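Local coordinates for protein CalG4 (Micromonospora echinospora, PDB 3IA7) that is a GT-B-fold protein built of two Rossmann-like domains that binds calcium ions between its subunits, at residues A[46-49]-A[53-56]; A[19-24]-A[35-40]. All coordinates share one frame; numbering follows the deposited sequence.

Interaction 1: residues A[46-49]-A[53-56]; sequences EVKA and EVVL. With CA (calcium ion), chain C.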
# COMPACT_ATOMS: atom_id res chain seq x y z
N GLU A 46 9.93 -9.42 -4.48
CA GLU A 46 8.67 -8.78 -4.17
C GLU A 46 7.68 -9.83 -3.56
O GLU A 46 6.96 -9.56 -2.58
CB GLU A 46 8.10 -8.21 -5.47
CG GLU A 46 8.88 -7.01 -5.98
CD GLU A 46 10.02 -7.33 -6.94
OE1 GLU A 46 10.58 -8.47 -6.91
OE2 GLU A 46 10.43 -6.40 -7.68
N VAL A 47 7.67 -11.02 -4.13
CA VAL A 47 6.79 -12.09 -3.70
C VAL A 47 7.21 -12.62 -2.30
O VAL A 47 6.37 -12.92 -1.46
CB VAL A 47 6.80 -13.16 -4.81
CG1 VAL A 47 6.28 -14.41 -4.31
CG2 VAL A 47 5.98 -12.62 -6.09
N LYS A 48 8.52 -12.73 -2.08
CA LYS A 48 9.07 -13.15 -0.80
C LYS A 48 8.71 -12.17 0.28
O LYS A 48 8.36 -12.57 1.37
CB LYS A 48 10.59 -13.28 -0.89
CG LYS A 48 10.93 -14.57 -1.66
CD LYS A 48 12.41 -14.70 -1.92
CE LYS A 48 12.63 -15.98 -2.68
NZ LYS A 48 14.05 -16.33 -2.59
N ALA A 49 8.83 -10.88 -0.03
CA ALA A 49 8.49 -9.85 0.95
C ALA A 49 7.01 -9.91 1.32
O ALA A 49 6.65 -9.57 2.45
CB ALA A 49 8.86 -8.43 0.43
N GLU A 53 7.03 -18.34 -0.30
CA GLU A 53 8.21 -19.05 -0.80
C GLU A 53 8.13 -19.05 -2.31
O GLU A 53 7.04 -19.22 -2.84
CB GLU A 53 8.16 -20.53 -0.38
CG GLU A 53 8.33 -20.82 1.08
CD GLU A 53 8.19 -22.31 1.36
OE1 GLU A 53 7.39 -22.69 2.26
OE2 GLU A 53 8.84 -23.10 0.64
N VAL A 54 9.27 -18.97 -3.01
CA VAL A 54 9.26 -18.81 -4.48
C VAL A 54 9.72 -20.12 -5.17
O VAL A 54 10.68 -20.77 -4.73
CB VAL A 54 10.12 -17.61 -4.90
CG1 VAL A 54 10.49 -17.60 -6.44
CG2 VAL A 54 9.39 -16.29 -4.55
N VAL A 55 9.02 -20.47 -6.24
CA VAL A 55 9.43 -21.48 -7.20
C VAL A 55 9.72 -20.69 -8.48
O VAL A 55 8.80 -20.05 -9.06
CB VAL A 55 8.29 -22.50 -7.47
CG1 VAL A 55 8.63 -23.36 -8.77
CG2 VAL A 55 8.09 -23.41 -6.23
N LEU A 56 10.97 -20.69 -8.91
CA LEU A 56 11.33 -19.93 -10.14
C LEU A 56 10.99 -20.67 -11.42
O LEU A 56 11.12 -21.92 -11.50
CB LEU A 56 12.85 -19.63 -10.19
CG LEU A 56 13.37 -18.78 -9.03
CD1 LEU A 56 14.90 -18.73 -9.14
CD2 LEU A 56 12.77 -17.41 -9.11
CA CA C . 12.51 -7.61 -8.39
O HOH W 1 14.68 -7.75 -9.47
O HOH W 2 13.31 -9.77 -7.61
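Val54, on the edge strand of the sheet, meets two consecutive side chains of the preceding helix, Val47 and Lys48, and one methyl does most of the work. Its CG2 lies beside its own backbone N, anti to the carbonyl carbon, and from there approaches Val47 CG1 at 3.6 Å. Val47 has chi1 163°, which carries CG1 away from the backbone N and toward the strand; the two valines cross at about a right angle. Lys48 adds an aliphatic contact: beyond CG its chain is fully extended and passes across Val54, with Lys48 CG 3.7 Å from Val54 CG2 and Lys48 CE 3.7 Å from Val54 CB. The methylenes thus lie across the valine on the solvent-exposed side, while Val47 is buried and also touches Tyr37 of strand 34-39 and Val18 and Leu22 of helix 15-30. No hydrogen bond links helix and strand here; the join is purely apolar.

Glu46, in the same helical turn, serves a different purpose. Its chain bends at chi2 (91°), and both carboxylate oxygens grip the calcium ion, OE1 at 2.6 Å and OE2 at 2.5 Å. Waters 1 and 2 are also ligands, and Leu42 O from the turn before, together with Gln225 OE1 and His297 NE2 of the second subunit, completes the site. The metal therefore bridges two chains and would be expected to offset the carboxylate's charge. Packing and metal site share one helix: it is the connecting helix of a beta-alpha-beta crossover, 34-39 to 41-49 to 53-56, laid against a parallel Rossmann-like sheet.

Interaction 2: residues A[19-24]-A[35-40]; sequences YPSLGL and ITYVTT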
# COMPACT_ATOMS: atom_id res chain seq x y z
N TYR A 19 1.20 -7.72 -9.07
CA TYR A 19 0.89 -6.77 -7.98
C TYR A 19 -0.50 -6.94 -7.35
O TYR A 19 -0.58 -7.04 -6.13
CB TYR A 19 1.22 -5.31 -8.36
CG TYR A 19 0.65 -4.31 -7.34
CD1 TYR A 19 1.38 -3.94 -6.19
CD2 TYR A 19 -0.65 -3.75 -7.51
CE1 TYR A 19 0.86 -3.02 -5.24
CE2 TYR A 19 -1.18 -2.82 -6.56
CZ TYR A 19 -0.42 -2.47 -5.44
OH TYR A 19 -0.94 -1.58 -4.50
N PRO A 20 -1.56 -7.03 -8.16
CA PRO A 20 -2.89 -7.19 -7.57
C PRO A 20 -3.05 -8.45 -6.66
O PRO A 20 -3.78 -8.40 -5.70
CB PRO A 20 -3.81 -7.27 -8.79
CG PRO A 20 -3.05 -6.59 -9.89
CD PRO A 20 -1.64 -7.01 -9.64
N SER A 21 -2.31 -9.50 -6.95
CA SER A 21 -2.33 -10.82 -6.22
C SER A 21 -1.69 -10.69 -4.84
O SER A 21 -1.97 -11.49 -3.96
CB SER A 21 -1.52 -11.91 -7.00
OG SER A 21 -0.04 -11.79 -6.91
N LEU A 22 -0.78 -9.72 -4.68
CA LEU A 22 0.13 -9.70 -3.54
C LEU A 22 -0.58 -9.46 -2.21
O LEU A 22 -0.21 -10.07 -1.19
CB LEU A 22 1.27 -8.65 -3.73
CG LEU A 22 2.41 -9.02 -4.72
CD1 LEU A 22 3.64 -8.04 -4.57
CD2 LEU A 22 2.82 -10.47 -4.60
N GLY A 23 -1.56 -8.55 -2.21
CA GLY A 23 -2.44 -8.31 -1.04
C GLY A 23 -3.07 -9.62 -0.53
O GLY A 23 -3.09 -9.86 0.67
N LEU A 24 -3.60 -10.43 -1.45
CA LEU A 24 -4.16 -11.75 -1.10
C LEU A 24 -3.11 -12.69 -0.52
O LEU A 24 -3.38 -13.38 0.45
CB LEU A 24 -4.85 -12.39 -2.30
CG LEU A 24 -5.47 -13.77 -2.07
CD1 LEU A 24 -6.50 -13.81 -0.87
CD2 LEU A 24 -6.11 -14.21 -3.43
N ILE A 35 2.39 -20.36 1.76
CA ILE A 35 2.21 -19.92 0.39
C ILE A 35 3.46 -20.16 -0.44
O ILE A 35 4.59 -19.77 -0.06
CB ILE A 35 1.85 -18.40 0.28
CG1 ILE A 35 0.83 -17.97 1.36
CG2 ILE A 35 1.44 -18.04 -1.21
CD1 ILE A 35 -0.57 -18.72 1.22
N THR A 36 3.29 -20.87 -1.56
CA THR A 36 4.35 -21.06 -2.51
C THR A 36 3.90 -20.30 -3.76
O THR A 36 2.71 -20.31 -4.09
CB THR A 36 4.54 -22.55 -2.81
OG1 THR A 36 4.91 -23.24 -1.59
CG2 THR A 36 5.63 -22.78 -3.88
N TYR A 37 4.84 -19.69 -4.48
CA TYR A 37 4.45 -18.77 -5.51
C TYR A 37 5.42 -18.94 -6.69
O TYR A 37 6.65 -18.76 -6.52
CB TYR A 37 4.46 -17.32 -4.95
CG TYR A 37 3.72 -16.28 -5.83
CD1 TYR A 37 2.62 -15.60 -5.34
CD2 TYR A 37 4.20 -15.92 -7.09
CE1 TYR A 37 1.96 -14.64 -6.10
CE2 TYR A 37 3.53 -14.96 -7.89
CZ TYR A 37 2.39 -14.34 -7.37
OH TYR A 37 1.75 -13.35 -8.11
N VAL A 38 4.86 -19.28 -7.86
CA VAL A 38 5.67 -19.43 -9.08
C VAL A 38 5.85 -18.09 -9.79
O VAL A 38 4.87 -17.42 -10.23
CB VAL A 38 5.05 -20.50 -10.05
CG1 VAL A 38 5.95 -20.73 -11.32
CG2 VAL A 38 4.75 -21.86 -9.29
N THR A 39 7.12 -17.70 -9.93
CA THR A 39 7.45 -16.45 -10.58
C THR A 39 8.87 -16.46 -11.14
O THR A 39 9.53 -17.50 -11.14
CB THR A 39 7.21 -15.22 -9.65
OG1 THR A 39 7.25 -14.02 -10.45
CG2 THR A 39 8.30 -15.20 -8.47
N THR A 40 9.33 -15.33 -11.68
CA THR A 40 10.66 -15.25 -12.24
C THR A 40 11.59 -14.51 -11.28
O THR A 40 11.10 -13.92 -10.31
CB THR A 40 10.65 -14.48 -13.59
OG1 THR A 40 10.17 -13.13 -13.39
CG2 THR A 40 9.84 -15.22 -14.64
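Ser21 and Tyr37 bridge a helix and a strand whose backbones stay well apart, the Ser21 and Tyr37 CA atoms being 10.5 Å from each other. The setting is a beta-alpha-beta unit, in which helix 15-30 links strands 6-10 and 34-39 of a Rossmann-like domain. The helix is irregular where the N atoms of Pro20, which has no hydrogen to give, and Leu24 find no bond to the turn before; Leu22 N reaches back to Tyr19 O at 3.1 Å.

The Tyr37 side chain spans the gap, its CG pointing away from the backbone N (chi1 -165°), and its hydroxyl donates to Ser21 OG at 2.7 Å. The serine oxygen sits at the edge of the ring, in its plane, so the bond leaves the phenol without rising over either face. With chi1 at 75°, Ser21 OG is also turned back over its own helix, where it bonds to Val18 O. Asn11 ND2 supplies a second bond to Tyr37 OH. Two buried hydroxyls are thereby linked in a short hydrogen-bond chain, and Val18 and Val25 pack against the tyrosine. Otherwise the contact is slight: Ser21 OG lies 3.6 Å from Tyr37 CE1.

Overall arrangement
From the N terminus the chain runs through strand 6-10, helix 15-30, strand 34-39, helix 41-49 and strand 53-56, two consecutive beta-alpha-beta units sharing their middle strand. Interaction 2 closes a loop of ten residues, made of the end of helix 15-30 and the connection into strand 34-39; interaction 1 follows in series, closing the short connection from helix 41-49 to the edge strand. Neither nests in nor crosses the other, yet their centres are only about 7 Å apart. Glu53 pairs with Ile35 and Tyr37 through backbone bonds between neighbouring strands, and Val55 packs on Thr36. The shared middle strand thus ties both helices to the parallel sheet, and interaction 1 extends outward to the subunit interface.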